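PDB 2GH9: maltose/maltodextrin-binding protein from Thermus thermophilus, which binds maltotriose and probably serves as the periplasmic receptor that delivers malto-oligosaccharides to an ABC transporter. Local coordinates for residues A[109-114]-A[294-299]; A[164-169]-A[192-197]; A[48-53]-A[274-279]; A[219-222]-A[226-229]; A[155-160]-A[233-238]. One frame throughout, in Å; residues are numbered along the deposited sequence. Where two conformers were deposited one is given.

Interaction 1 (A[109-114]-A[294-299]); sequences PAFAES and RNLVAF. With GLC (alpha-D-glucopyranose), chain B.
The aromatic stack of F111 and F299 starts from a classic beta bulge, in which A110 and F111 both face Q269 of the neighbouring strand. The two rings make an offset stack, their centroids 4.2 Å apart and their planes inclined by 25°. CG of F111 stands anti to the carbonyl carbon (chi1 -45°), which carries the ring from strand 104-113 to helix 293-302. F299 lies over one face of the F111 ring. The other face is met near its rim by A110 CB, 3.5 Å above the ring plane of F111. L296 adds one branch: its CD2 lies 4.0 Å from A110 CB and 3.6 Å from A110 O, and also touches the F111 ring obliquely. F299 also meets the rings of F9 and W16, so the stack belongs to a larger aromatic cluster. Two residues after F111, E113 reaches the sugar site, where its OE2 accepts a 2.7 Å hydrogen bond from O2 of the chain B glucose. Q269 also binds OE2 and R305 forms a salt bridge with OE1, which together would fix the carboxylate. A helix packed on a sheet strand whose next residues reach the bound sugar is consistent with the periplasmic binding protein fold, which holds ligand in a cleft between lobes.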
# COMPACT_ATOMS: atom_id res chain seq x y z
N PRO A 109 7.58 6.86 -10.86
CA PRO A 109 6.67 5.78 -10.52
C PRO A 109 7.28 4.44 -10.89
O PRO A 109 7.81 4.27 -12.01
CB PRO A 109 5.42 6.06 -11.37
CG PRO A 109 5.56 7.43 -11.87
CD PRO A 109 7.03 7.69 -11.96
N ALA A 110 7.22 3.48 -9.97
CA ALA A 110 7.92 2.22 -10.16
C ALA A 110 7.00 1.01 -10.08
O ALA A 110 6.97 0.19 -11.01
CB ALA A 110 9.08 2.11 -9.14
N PHE A 111 6.26 0.88 -8.97
CA PHE A 111 5.49 -0.33 -8.70
C PHE A 111 4.08 -0.01 -8.26
O PHE A 111 3.82 1.02 -7.63
CB PHE A 111 6.18 -1.16 -7.61
CG PHE A 111 7.66 -1.30 -7.81
CD1 PHE A 111 8.16 -2.08 -8.85
CD2 PHE A 111 8.55 -0.67 -6.96
CE1 PHE A 111 9.54 -2.19 -9.05
CE2 PHE A 111 9.93 -0.80 -7.15
CZ PHE A 111 10.41 -1.57 -8.20
N ALA A 112 3.16 -0.88 -8.64
CA ALA A 112 1.78 -0.79 -8.22
C ALA A 112 1.48 -1.94 -7.28
O ALA A 112 2.08 -3.02 -7.39
CB ALA A 112 0.84 -0.80 -9.42
N GLU A 113 0.56 -1.72 -6.36
CA GLU A 113 0.26 -2.70 -5.33
C GLU A 113 -1.14 -2.48 -4.79
O GLU A 113 -1.69 -1.40 -4.87
CB GLU A 113 1.25 -2.54 -4.19
CG GLU A 113 1.21 -1.15 -3.54
CD GLU A 113 2.36 -0.90 -2.61
OE1 GLU A 113 3.31 -1.68 -2.67
OE2 GLU A 113 2.31 0.07 -1.79
N SER A 114 -1.68 -3.53 -4.19
CA SER A 114 -2.92 -3.43 -3.44
C SER A 114 -2.96 -4.62 -2.51
O SER A 114 -2.25 -5.60 -2.72
CB SER A 114 -4.14 -3.46 -4.38
OG SER A 114 -4.49 -4.78 -4.75
N ARG A 294 14.03 -3.86 -17.08
CA ARG A 294 14.74 -5.01 -16.54
C ARG A 294 14.80 -5.04 -15.02
O ARG A 294 14.65 -6.10 -14.39
CB ARG A 294 16.17 -5.02 -17.10
CG ARG A 294 16.94 -6.29 -16.87
CD ARG A 294 18.16 -6.36 -17.79
NE ARG A 294 17.75 -6.31 -19.20
CZ ARG A 294 17.66 -7.36 -20.03
NH1 ARG A 294 18.00 -8.59 -19.63
NH2 ARG A 294 17.25 -7.16 -21.29
N ASN A 295 15.06 -3.88 -14.42
CA ASN A 295 15.09 -3.80 -12.96
C ASN A 295 13.69 -3.90 -12.31
O ASN A 295 13.55 -4.53 -11.26
CB ASN A 295 15.83 -2.56 -12.48
CG ASN A 295 17.22 -2.88 -11.99
OD1 ASN A 295 17.48 -3.98 -11.50
ND2 ASN A 295 18.11 -1.93 -12.09
N LEU A 296 12.69 -3.31 -12.94
CA LEU A 296 11.32 -3.46 -12.46
C LEU A 296 10.87 -4.93 -12.46
O LEU A 296 10.23 -5.37 -11.50
CB LEU A 296 10.36 -2.62 -13.29
CG LEU A 296 10.51 -1.10 -13.17
CD1 LEU A 296 9.48 -0.45 -14.04
CD2 LEU A 296 10.41 -0.59 -11.73
N VAL A 297 11.24 -5.67 -13.52
CA VAL A 297 10.94 -7.09 -13.64
C VAL A 297 11.68 -7.87 -12.56
O VAL A 297 11.08 -8.68 -11.88
CB VAL A 297 11.26 -7.70 -15.06
CG1 VAL A 297 11.22 -9.22 -15.03
CG2 VAL A 297 10.28 -7.21 -16.11
N ALA A 298 12.97 -7.58 -12.38
CA ALA A 298 13.78 -8.21 -11.35
C ALA A 298 13.17 -8.01 -9.96
O ALA A 298 13.03 -8.96 -9.19
CB ALA A 298 15.19 -7.64 -11.38
N PHE A 299 12.76 -6.79 -9.66
CA PHE A 299 12.14 -6.51 -8.38
C PHE A 299 10.87 -7.35 -8.20
O PHE A 299 10.65 -7.89 -7.14
CB PHE A 299 11.85 -5.01 -8.25
CG PHE A 299 11.48 -4.57 -6.85
CD1 PHE A 299 12.43 -4.54 -5.84
CD2 PHE A 299 10.19 -4.14 -6.56
CE1 PHE A 299 12.11 -4.10 -4.57
CE2 PHE A 299 9.86 -3.68 -5.25
CZ PHE A 299 10.81 -3.64 -4.28
C1 GLC B . 1.84 -1.19 2.93
C2 GLC B . 1.58 -0.28 1.74
C3 GLC B . 1.39 1.17 2.25
C4 GLC B . 0.35 1.28 3.35
C5 GLC B . 0.65 0.27 4.45
C6 GLC B . -0.48 0.25 5.50
O2 GLC B . 2.70 -0.31 0.85
O3 GLC B . 1.05 2.02 1.17
O4 GLC B . 0.36 2.62 3.90
O5 GLC B . 0.79 -1.06 3.89
O6 GLC B . -0.01 -0.17 6.78

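Interaction 2 (A[164-169]-A[192-197]); sequences KAFGAE and GEKALQ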
# COMPACT_ATOMS: atom_id res chain seq x y z
N LYS A 164 -15.31 0.70 0.83
CA LYS A 164 -15.73 0.75 -0.57
C LYS A 164 -16.95 -0.15 -0.86
O LYS A 164 -17.94 0.31 -1.44
CB LYS A 164 -14.55 0.40 -1.49
CG LYS A 164 -14.86 0.55 -2.99
CD LYS A 164 -13.59 0.67 -3.82
CE LYS A 164 -13.91 1.00 -5.26
NZ LYS A 164 -14.55 2.32 -5.37
N ALA A 165 -16.89 -1.40 -0.42
CA ALA A 165 -18.04 -2.29 -0.55
C ALA A 165 -19.34 -1.64 0.00
O ALA A 165 -20.38 -1.63 -0.66
CB ALA A 165 -17.77 -3.63 0.14
N PHE A 166 -19.26 -1.06 1.20
CA PHE A 166 -20.43 -0.47 1.85
C PHE A 166 -20.84 0.91 1.33
O PHE A 166 -21.90 1.41 1.71
CB PHE A 166 -20.25 -0.44 3.37
CG PHE A 166 -20.40 -1.78 4.03
CD1 PHE A 166 -21.65 -2.38 4.14
CD2 PHE A 166 -19.30 -2.44 4.55
CE1 PHE A 166 -21.80 -3.60 4.74
CE2 PHE A 166 -19.45 -3.66 5.17
CZ PHE A 166 -20.72 -4.25 5.25
N GLY A 167 -20.04 1.51 0.46
CA GLY A 167 -20.52 2.63 -0.38
C GLY A 167 -19.61 3.82 -0.59
O GLY A 167 -20.03 4.80 -1.18
N ALA A 168 -18.38 3.77 -0.07
CA ALA A 168 -17.40 4.85 -0.25
C ALA A 168 -16.63 4.64 -1.55
O ALA A 168 -15.89 3.68 -1.66
CB ALA A 168 -16.42 4.91 0.95
N GLU A 169 -16.81 5.52 -2.54
CA GLU A 169 -16.05 5.44 -3.80
C GLU A 169 -14.55 5.59 -3.53
O GLU A 169 -13.72 4.84 -4.02
CB GLU A 169 -16.53 6.53 -4.77
CG GLU A 169 -15.76 6.66 -6.08
CD GLU A 169 -15.62 5.34 -6.85
OE1 GLU A 169 -16.56 4.51 -6.85
OE2 GLU A 169 -14.55 5.15 -7.48
N GLY A 192 -19.61 4.34 6.92
CA GLY A 192 -18.66 4.14 7.99
C GLY A 192 -19.18 3.26 9.11
O GLY A 192 -18.49 2.39 9.61
N GLU A 193 -20.44 3.50 9.49
CA GLU A 193 -21.08 2.68 10.52
C GLU A 193 -21.17 1.21 10.10
O GLU A 193 -20.86 0.31 10.88
CB GLU A 193 -22.47 3.24 10.83
CG GLU A 193 -22.45 4.62 11.48
CD GLU A 193 -23.86 5.27 11.56
OE1 GLU A 193 -24.85 4.53 11.69
OE2 GLU A 193 -23.95 6.53 11.47
N LYS A 194 -21.57 0.96 8.85
CA LYS A 194 -21.69 -0.42 8.37
C LYS A 194 -20.33 -1.11 8.22
O LYS A 194 -20.20 -2.29 8.53
CB LYS A 194 -22.46 -0.46 7.06
CG LYS A 194 -23.94 -0.05 7.16
CD LYS A 194 -24.45 0.47 5.82
CE LYS A 194 -25.92 0.82 5.82
NZ LYS A 194 -26.29 1.72 4.67
N ALA A 195 -19.33 -0.37 7.73
CA ALA A 195 -17.97 -0.90 7.62
C ALA A 195 -17.46 -1.29 8.99
O ALA A 195 -16.95 -2.39 9.17
CB ALA A 195 -17.03 0.12 6.98
N LEU A 196 -17.59 -0.39 9.96
CA LEU A 196 -17.07 -0.65 11.31
C LEU A 196 -17.78 -1.80 12.03
O LEU A 196 -17.14 -2.56 12.76
CB LEU A 196 -17.15 0.60 12.18
CG LEU A 196 -16.20 1.75 11.85
CD1 LEU A 196 -16.29 2.81 12.97
CD2 LEU A 196 -14.77 1.23 11.68
N GLN A 197 -19.09 -1.95 11.80
CA GLN A 197 -19.83 -3.12 12.34
C GLN A 197 -19.36 -4.46 11.73
O GLN A 197 -19.14 -5.44 12.44
CB GLN A 197 -21.33 -2.94 12.11
CG GLN A 197 -22.20 -3.91 12.91
CD GLN A 197 -21.91 -3.88 14.41
OE1 GLN A 197 -22.07 -2.85 15.07
NE2 GLN A 197 -21.47 -5.00 14.95
O HOH W 1 -24.01 2.64 2.91
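F166 O accepts a 2.7 Å hydrogen bond from water 1, and the same water accepts one of 3.0 Å from K194 NZ, giving a polar bridge beside an otherwise apolar contact. To reach it the K194 chain runs out extended beyond CG, leaving its root against the phenyl ring. CB of K194 makes a CH-pi contact over the face of F166, 4.0 Å from the ring centroid and 27° off the normal. The backbone next to it also takes part: K194 O stands 3.7 Å above the F166 ring plane near its rim, and A195 CA is 3.7 Å from F166 CD2. A195 CB adds a looser apolar touch to the same ring carbon. These residues join the C-terminal end of helix 156-166 to the middle of helix 189-204. G167 (phi 138°), the first residue to leave helical angles, is the positive-phi residue of the Schellman motif that closes the first of these helices, a backbone conformation that favours glycine. Past this turn the chain folds back, and K164 NZ donates a 3.0 Å bond to E169 O in the carbonyl plane, on a lone pair, while pairing with E169 OE1 in a 3.3 Å salt bridge. F166 also packs on P255, A258 and F198, and L196, on the same helix as K194, lies against I366 and V367 of helix 363-378.

Interaction 3 (A[48-53]-A[274-279]); sequences LGAPQG and NAYSKN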
# COMPACT_ATOMS: atom_id res chain seq x y z
N LEU A 48 10.62 16.61 7.91
CA LEU A 48 11.29 17.41 8.94
C LEU A 48 12.80 17.52 8.70
O LEU A 48 13.37 18.60 8.83
CB LEU A 48 11.02 16.84 10.34
CG LEU A 48 9.61 16.93 10.91
CD1 LEU A 48 9.62 16.47 12.38
CD2 LEU A 48 9.02 18.33 10.78
N GLY A 49 13.45 16.41 8.36
CA GLY A 49 14.90 16.40 8.14
C GLY A 49 15.40 17.05 6.85
O GLY A 49 16.50 17.59 6.82
N ALA A 50 14.62 16.99 5.78
CA ALA A 50 15.13 17.38 4.47
C ALA A 50 15.67 18.82 4.47
O ALA A 50 16.82 19.05 4.07
CB ALA A 50 14.06 17.19 3.38
N PRO A 51 14.85 19.78 4.92
CA PRO A 51 15.28 21.18 4.89
C PRO A 51 16.38 21.53 5.88
O PRO A 51 16.94 22.61 5.79
CB PRO A 51 14.00 21.96 5.21
CG PRO A 51 12.90 20.97 5.21
CD PRO A 51 13.50 19.64 5.46
N GLN A 52 16.69 20.63 6.81
CA GLN A 52 17.78 20.79 7.76
C GLN A 52 19.09 20.11 7.34
O GLN A 52 20.04 20.12 8.10
CB GLN A 52 17.35 20.27 9.13
CG GLN A 52 16.30 21.16 9.79
CD GLN A 52 15.78 20.59 11.09
OE1 GLN A 52 16.20 21.00 12.19
NE2 GLN A 52 14.86 19.63 10.99
N GLY A 53 19.15 19.53 6.15
CA GLY A 53 20.32 18.77 5.71
C GLY A 53 20.46 17.38 6.32
O GLY A 53 21.54 16.76 6.24
N ASN A 274 15.52 13.93 -2.87
CA ASN A 274 15.53 15.02 -1.90
C ASN A 274 15.91 16.34 -2.59
O ASN A 274 17.01 16.47 -3.16
CB ASN A 274 16.55 14.70 -0.81
CG ASN A 274 16.51 15.66 0.36
OD1 ASN A 274 15.89 16.71 0.29
ND2 ASN A 274 17.16 15.27 1.45
N ALA A 275 15.00 17.32 -2.54
CA ALA A 275 15.25 18.65 -3.12
C ALA A 275 16.48 19.34 -2.51
O ALA A 275 17.06 20.24 -3.11
CB ALA A 275 14.01 19.53 -2.97
N TYR A 276 16.88 18.89 -1.32
CA TYR A 276 18.05 19.42 -0.62
C TYR A 276 19.28 18.53 -0.73
O TYR A 276 20.26 18.72 0.01
CB TYR A 276 17.70 19.61 0.85
CG TYR A 276 16.66 20.67 1.06
CD1 TYR A 276 17.03 22.00 1.21
CD2 TYR A 276 15.32 20.35 1.08
CE1 TYR A 276 16.07 22.98 1.39
CE2 TYR A 276 14.36 21.31 1.26
CZ TYR A 276 14.74 22.64 1.42
OH TYR A 276 13.77 23.61 1.60
N SER A 277 19.25 17.57 -1.64
CA SER A 277 20.43 16.74 -1.86
C SER A 277 21.62 17.59 -2.28
O SER A 277 21.53 18.34 -3.24
CB SER A 277 20.17 15.69 -2.93
OG SER A 277 21.30 14.87 -3.09
N LYS A 278 22.74 17.43 -1.58
CA LYS A 278 24.03 17.96 -2.06
C LYS A 278 24.70 17.14 -3.19
O LYS A 278 25.87 17.39 -3.51
CB LYS A 278 25.01 18.10 -0.90
CG LYS A 278 24.50 18.96 0.24
CD LYS A 278 23.86 20.26 -0.28
CE LYS A 278 23.51 21.23 0.84
NZ LYS A 278 22.79 22.40 0.27
N ASN A 279 23.97 16.18 -3.78
CA ASN A 279 24.47 15.34 -4.87
C ASN A 279 23.31 14.89 -5.78
O ASN A 279 23.19 13.70 -6.09
CB ASN A 279 25.22 14.11 -4.30
CG ASN A 279 26.65 14.43 -3.84
OD1 ASN A 279 27.38 15.15 -4.52
ND2 ASN A 279 27.05 13.85 -2.71
O HOH W 2 18.54 16.99 3.72
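P51 and Y276 make the CH-pi part of this contact: P51 CA sits over the centre of the phenol ring, 3.7 Å from its centroid and only 9° off the normal. The proline ring follows along the same aromatic side chain, with P51 CB 3.9 Å from Y276 CZ. A further apolar contact comes from A50, whose CB lies 4.1 Å from Y276 CD2. The same methyl packs against a polar atom, A50 CB lying 3.6 Å from N274 OD1. Here the C-terminal end of helix 39-49, prolonged by the 3-10 turn 50-52, packs on the loop that connects strand 265-273 to helix 280-290; V75 touches both A50 and P51 and borders the same contact. No direct hydrogen bond joins the two segments, but water 2 bridges them, donating to A50 O at 2.7 Å and accepting from N274 ND2 at 3.2 Å. A50 O also accepts from G53 N in the Schellman motif that ends the helix, with G53 as its positive-phi residue. Bonds inside each segment fix the shapes that meet. In the first, Q52 NE2 lies 2.8 Å from L48 O and donates to it from above the carbonyl plane. In the second, a type I turn from N274 to S277 is reinforced by an Asx turn: CG of N274 lies anti to its own N (chi1 -172°), which brings OD1 within 2.9 Å of Y276 N, in a bond with an N-H...O angle of 161°. An ST turn at S277 follows, and D57 and A56 bind S277 OG and N274 ND2 respectively.

Interaction 4 (A[219-222]-A[226-229]); sequences DGAF and ALAM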
# COMPACT_ATOMS: atom_id res chain seq x y z
N ASP A 219 1.23 -11.56 9.43
CA ASP A 219 2.26 -11.84 8.46
C ASP A 219 3.14 -12.99 8.93
O ASP A 219 3.50 -13.86 8.14
CB ASP A 219 3.10 -10.60 8.21
CG ASP A 219 4.07 -10.80 7.07
OD1 ASP A 219 3.64 -11.24 5.98
OD2 ASP A 219 5.27 -10.53 7.27
N GLY A 220 3.47 -12.97 10.23
CA GLY A 220 4.30 -14.03 10.84
C GLY A 220 3.65 -15.39 10.69
O GLY A 220 4.27 -16.35 10.23
N ALA A 221 2.36 -15.44 11.05
CA ALA A 221 1.54 -16.63 10.90
C ALA A 221 1.49 -17.22 9.49
O ALA A 221 1.58 -18.44 9.33
CB ALA A 221 0.13 -16.35 11.42
N PHE A 222 1.39 -16.38 8.45
CA PHE A 222 1.34 -16.86 7.07
C PHE A 222 2.69 -17.42 6.62
O PHE A 222 2.75 -18.49 6.00
CB PHE A 222 0.88 -15.75 6.12
CG PHE A 222 0.33 -16.25 4.80
CD1 PHE A 222 -0.98 -16.72 4.70
CD2 PHE A 222 1.11 -16.21 3.65
CE1 PHE A 222 -1.50 -17.15 3.48
CE2 PHE A 222 0.61 -16.65 2.43
CZ PHE A 222 -0.71 -17.12 2.34
N ALA A 226 1.13 -21.39 9.51
CA ALA A 226 0.03 -21.63 10.44
C ALA A 226 -1.31 -20.96 10.01
O ALA A 226 -2.34 -21.12 10.70
CB ALA A 226 0.42 -21.17 11.83
N LEU A 227 -1.31 -20.25 8.87
CA LEU A 227 -2.44 -19.39 8.48
C LEU A 227 -2.93 -19.62 7.05
O LEU A 227 -2.19 -19.44 6.07
CB LEU A 227 -2.09 -17.92 8.69
CG LEU A 227 -3.14 -16.87 8.29
CD1 LEU A 227 -4.43 -16.99 9.08
CD2 LEU A 227 -2.54 -15.48 8.41
N ALA A 228 -4.20 -20.01 6.95
CA ALA A 228 -4.82 -20.35 5.69
C ALA A 228 -4.91 -19.17 4.72
O ALA A 228 -4.56 -19.28 3.55
CB ALA A 228 -6.24 -20.91 5.96
N MET A 229 -5.43 -18.05 5.23
CA MET A 229 -5.73 -16.88 4.42
C MET A 229 -5.30 -15.59 5.13
O MET A 229 -5.47 -15.44 6.34
CB MET A 229 -7.24 -16.83 4.09
CG MET A 229 -7.67 -17.89 3.10
SD MET A 229 -9.43 -18.14 2.80
CE MET A 229 -9.95 -18.92 4.34
O HOH W 3 0.37 -20.18 5.82
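F222 begins its contact at CB, which lies 4.1 Å from CD2 of L227. From there CG extends anti to the backbone N (chi1 -159°), and the ring leaves the helix to reach across the strand. CD1 comes 3.3 Å from L227 O, obliquely to the ring. CE1 still lies near L227 O and also meets A228 O at 3.7 Å, the latter at the ring edge, near its plane, and M229 CA lies a little farther off. The phenylalanine and L227 side chains cross at about a right angle. Water 3 sits over one face of the ring, offset to its rim, and donates both to F222 O at 2.9 Å and to L227 O at 2.7 Å, so the helix and the strand share it. This is a tight alpha-to-beta connection: helix 215-224 gives way, after a short turn, to strand 227-232 of the four-stranded mixed sheet. The junction is held by a backbone bond from A226 N to A221 O, 3.0 Å long, bent to 135° at the hydrogen, with the donor lying nearly along the C=O axis. Next to it the methyl of A221 packs on L227, CB to CB at 3.9 Å, and L227 CD2 also reaches that methyl. Beyond the two segments, F222 meets the ring of Y240 and touches I118 and N120 of strand 116-120, while M229 turns away from the helix to lie against F134, L137 and A138 of helix 131-141.

Interaction 5 (A[155-160]-A[233-238]); sequences DPYFNF and GPWALG. With GLC (alpha-D-glucopyranose), chain B; GLC (alpha-D-glucopyranose), chain C; GLC (alpha-D-glucopyranose), chain D.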
# COMPACT_ATOMS: atom_id res chain seq x y z
N ASP A 155 -5.80 -1.45 10.96
CA ASP A 155 -5.25 -0.54 9.94
C ASP A 155 -6.30 0.01 8.93
O ASP A 155 -6.99 -0.74 8.27
CB ASP A 155 -4.11 -1.28 9.23
CG ASP A 155 -3.22 -0.36 8.40
OD1 ASP A 155 -3.75 0.29 7.50
OD2 ASP A 155 -1.98 -0.33 8.63
N PRO A 156 -6.40 1.34 8.80
CA PRO A 156 -7.42 1.94 7.90
C PRO A 156 -7.26 1.64 6.39
O PRO A 156 -8.24 1.33 5.68
CB PRO A 156 -7.30 3.45 8.19
CG PRO A 156 -5.99 3.64 8.81
CD PRO A 156 -5.57 2.36 9.47
N TYR A 157 -6.02 1.73 5.90
CA TYR A 157 -5.67 1.24 4.54
C TYR A 157 -6.12 -0.21 4.26
O TYR A 157 -6.75 -0.49 3.24
CB TYR A 157 -4.15 1.35 4.36
CG TYR A 157 -3.59 0.79 3.08
CD1 TYR A 157 -3.46 1.58 1.96
CD2 TYR A 157 -3.13 -0.54 3.01
CE1 TYR A 157 -2.92 1.10 0.80
CE2 TYR A 157 -2.61 -1.05 1.86
CZ TYR A 157 -2.49 -0.21 0.73
OH TYR A 157 -1.96 -0.67 -0.46
N PHE A 158 -5.82 -1.15 5.16
CA PHE A 158 -6.20 -2.56 4.94
C PHE A 158 -7.72 -2.76 4.87
O PHE A 158 -8.23 -3.60 4.11
CB PHE A 158 -5.61 -3.43 6.05
CG PHE A 158 -4.19 -3.81 5.82
CD1 PHE A 158 -3.87 -5.10 5.41
CD2 PHE A 158 -3.17 -2.91 6.02
CE1 PHE A 158 -2.56 -5.45 5.20
CE2 PHE A 158 -1.86 -3.26 5.80
CZ PHE A 158 -1.55 -4.54 5.41
N ASN A 159 -8.44 -1.95 5.65
CA ASN A 159 -9.90 -1.99 5.73
C ASN A 159 -10.66 -1.18 4.69
O ASN A 159 -11.88 -1.33 4.59
CB ASN A 159 -10.35 -1.55 7.13
CG ASN A 159 -10.14 -2.61 8.15
OD1 ASN A 159 -10.75 -3.66 8.07
ND2 ASN A 159 -9.24 -2.37 9.09
N PHE A 160 -9.98 -0.32 3.92
CA PHE A 160 -10.68 0.50 2.95
C PHE A 160 -11.62 -0.30 2.05
O PHE A 160 -12.72 0.14 1.76
CB PHE A 160 -9.76 1.38 2.10
CG PHE A 160 -10.49 2.07 0.98
CD1 PHE A 160 -11.40 3.09 1.27
CD2 PHE A 160 -10.35 1.65 -0.33
CE1 PHE A 160 -12.10 3.71 0.25
CE2 PHE A 160 -11.07 2.26 -1.35
CZ PHE A 160 -11.95 3.29 -1.05
N GLY A 233 -0.69 -7.43 0.78
CA GLY A 233 -0.28 -7.00 -0.53
C GLY A 233 1.06 -7.56 -0.99
O GLY A 233 1.75 -8.27 -0.24
N PRO A 234 1.44 -7.21 -2.22
CA PRO A 234 2.57 -7.86 -2.89
C PRO A 234 3.94 -7.57 -2.24
O PRO A 234 4.89 -8.30 -2.49
CB PRO A 234 2.49 -7.31 -4.33
CG PRO A 234 1.74 -6.06 -4.22
CD PRO A 234 0.78 -6.22 -3.09
N TRP A 235 4.01 -6.52 -1.43
CA TRP A 235 5.19 -6.24 -0.61
C TRP A 235 5.59 -7.38 0.31
O TRP A 235 6.73 -7.37 0.81
CB TRP A 235 4.98 -4.97 0.25
CG TRP A 235 3.76 -5.04 1.09
CD1 TRP A 235 3.61 -5.65 2.31
CD2 TRP A 235 2.48 -4.51 0.74
NE1 TRP A 235 2.29 -5.52 2.73
CE2 TRP A 235 1.59 -4.83 1.79
CE3 TRP A 235 2.00 -3.79 -0.37
CZ2 TRP A 235 0.26 -4.42 1.78
CZ3 TRP A 235 0.68 -3.39 -0.37
CH2 TRP A 235 -0.18 -3.71 0.69
N ALA A 236 4.67 -8.30 0.59
CA ALA A 236 4.88 -9.40 1.53
C ALA A 236 5.35 -10.69 0.82
O ALA A 236 5.80 -11.63 1.48
CB ALA A 236 3.57 -9.67 2.30
N LEU A 237 5.25 -10.71 -0.50
CA LEU A 237 5.47 -11.90 -1.31
C LEU A 237 6.91 -12.36 -1.36
O LEU A 237 7.14 -13.55 -1.49
CB LEU A 237 4.93 -11.71 -2.73
CG LEU A 237 3.41 -11.61 -2.82
CD1 LEU A 237 2.90 -11.45 -4.25
CD2 LEU A 237 2.72 -12.80 -2.14
N GLY A 238 7.86 -11.42 -1.25
CA GLY A 238 9.28 -11.75 -1.19
C GLY A 238 9.55 -12.76 -0.09
O GLY A 238 10.17 -13.81 -0.34
C1 GLC B . 1.84 -1.19 2.93
C2 GLC B . 1.58 -0.28 1.74
C3 GLC B . 1.39 1.17 2.25
C4 GLC B . 0.35 1.28 3.35
C5 GLC B . 0.65 0.27 4.45
C6 GLC B . -0.48 0.25 5.50
O2 GLC B . 2.70 -0.31 0.85
O3 GLC B . 1.05 2.02 1.17
O4 GLC B . 0.36 2.62 3.90
O5 GLC B . 0.79 -1.06 3.89
O6 GLC B . -0.01 -0.17 6.78
C1 GLC C . -0.84 3.34 3.63
C2 GLC C . -0.39 4.75 3.25
C3 GLC C . 0.24 5.44 4.44
C4 GLC C . -0.71 5.39 5.63
C5 GLC C . -1.16 3.95 5.95
C6 GLC C . -2.23 3.88 7.05
O2 GLC C . 0.53 4.70 2.15
O3 GLC C . 0.54 6.79 4.11
O4 GLC C . -0.05 5.98 6.75
O5 GLC C . -1.72 3.35 4.77
O6 GLC C . -2.24 2.56 7.60
C1 GLC D . 6.61 -2.70 4.69
C2 GLC D . 6.32 -2.71 3.19
C3 GLC D . 5.28 -1.65 2.86
C4 GLC D . 4.01 -1.92 3.68
C5 GLC D . 4.32 -1.93 5.19
C6 GLC D . 3.09 -2.37 6.01
O1 GLC D . 7.29 -1.49 5.01
O2 GLC D . 7.54 -2.51 2.43
O3 GLC D . 4.98 -1.62 1.46
O4 GLC D . 3.11 -0.84 3.50
O5 GLC D . 5.40 -2.82 5.45
O6 GLC D . 3.38 -2.43 7.42
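Y157 and W235 meet in the maltotriose site, Y157 OH 3.7 Å from W235 CH2, with the tryptophan at the edge of the tyrosine ring. Both turn a face to sugar: C4 of the central glucose, chain B, lies 3.8 Å above the centre of the Y157 ring, while one face of W235 takes C1 of that glucose and C4 of the chain D glucose. F158 CZ meets the edge of the indole, 4.1 Å from W235 CZ2, and the chain B O6 lies at the edge of the F158 ring. The D155 carboxylate divides its oxygens, OD1 accepting from O6 of the chain C glucose and OD2 from O6 of the chain B glucose, each at 2.7 Å. Behind this shell, D155 is the N-cap of helix 156-166, F158 N giving a weak bond to D155 OD1, and its backbone O accepts from both N and ND2 of N159. W235 CG stands between N and carbonyl carbon (chi1 54°), which lays the indole over G233 CA, 3.4 Å from the ring plane on the face opposite the sugars. Farther out, P156 packs on W345 and W348 of helix 341-357, F158 and A236 on Y215 of helix 215-224, and L237 on helix 320-326.

From the N terminus, interaction 3 opens first at 48-53 and interaction 1 at 109-114. They close in the same order, at 274-279 and 294-299, so these two long loops cross. Interaction 5 opens at 155-160 and closes at 233-238, nested inside both. Within it, interaction 2 (164-169 with 192-197) and interaction 4 (219-222 with 226-229) follow in series. Interaction 1 packs helix 293-302 on strand 104-113, and interaction 3 joins the end of helix 39-49 to the loop after strand 265-273 of the same sheet. Interaction 2 pairs helices 156-166 and 189-204; interaction 4 joins helix 215-224 to the four-stranded sheet. Interactions 1 and 5 touch, with P234 and W235 against E113, and share the chain B glucose.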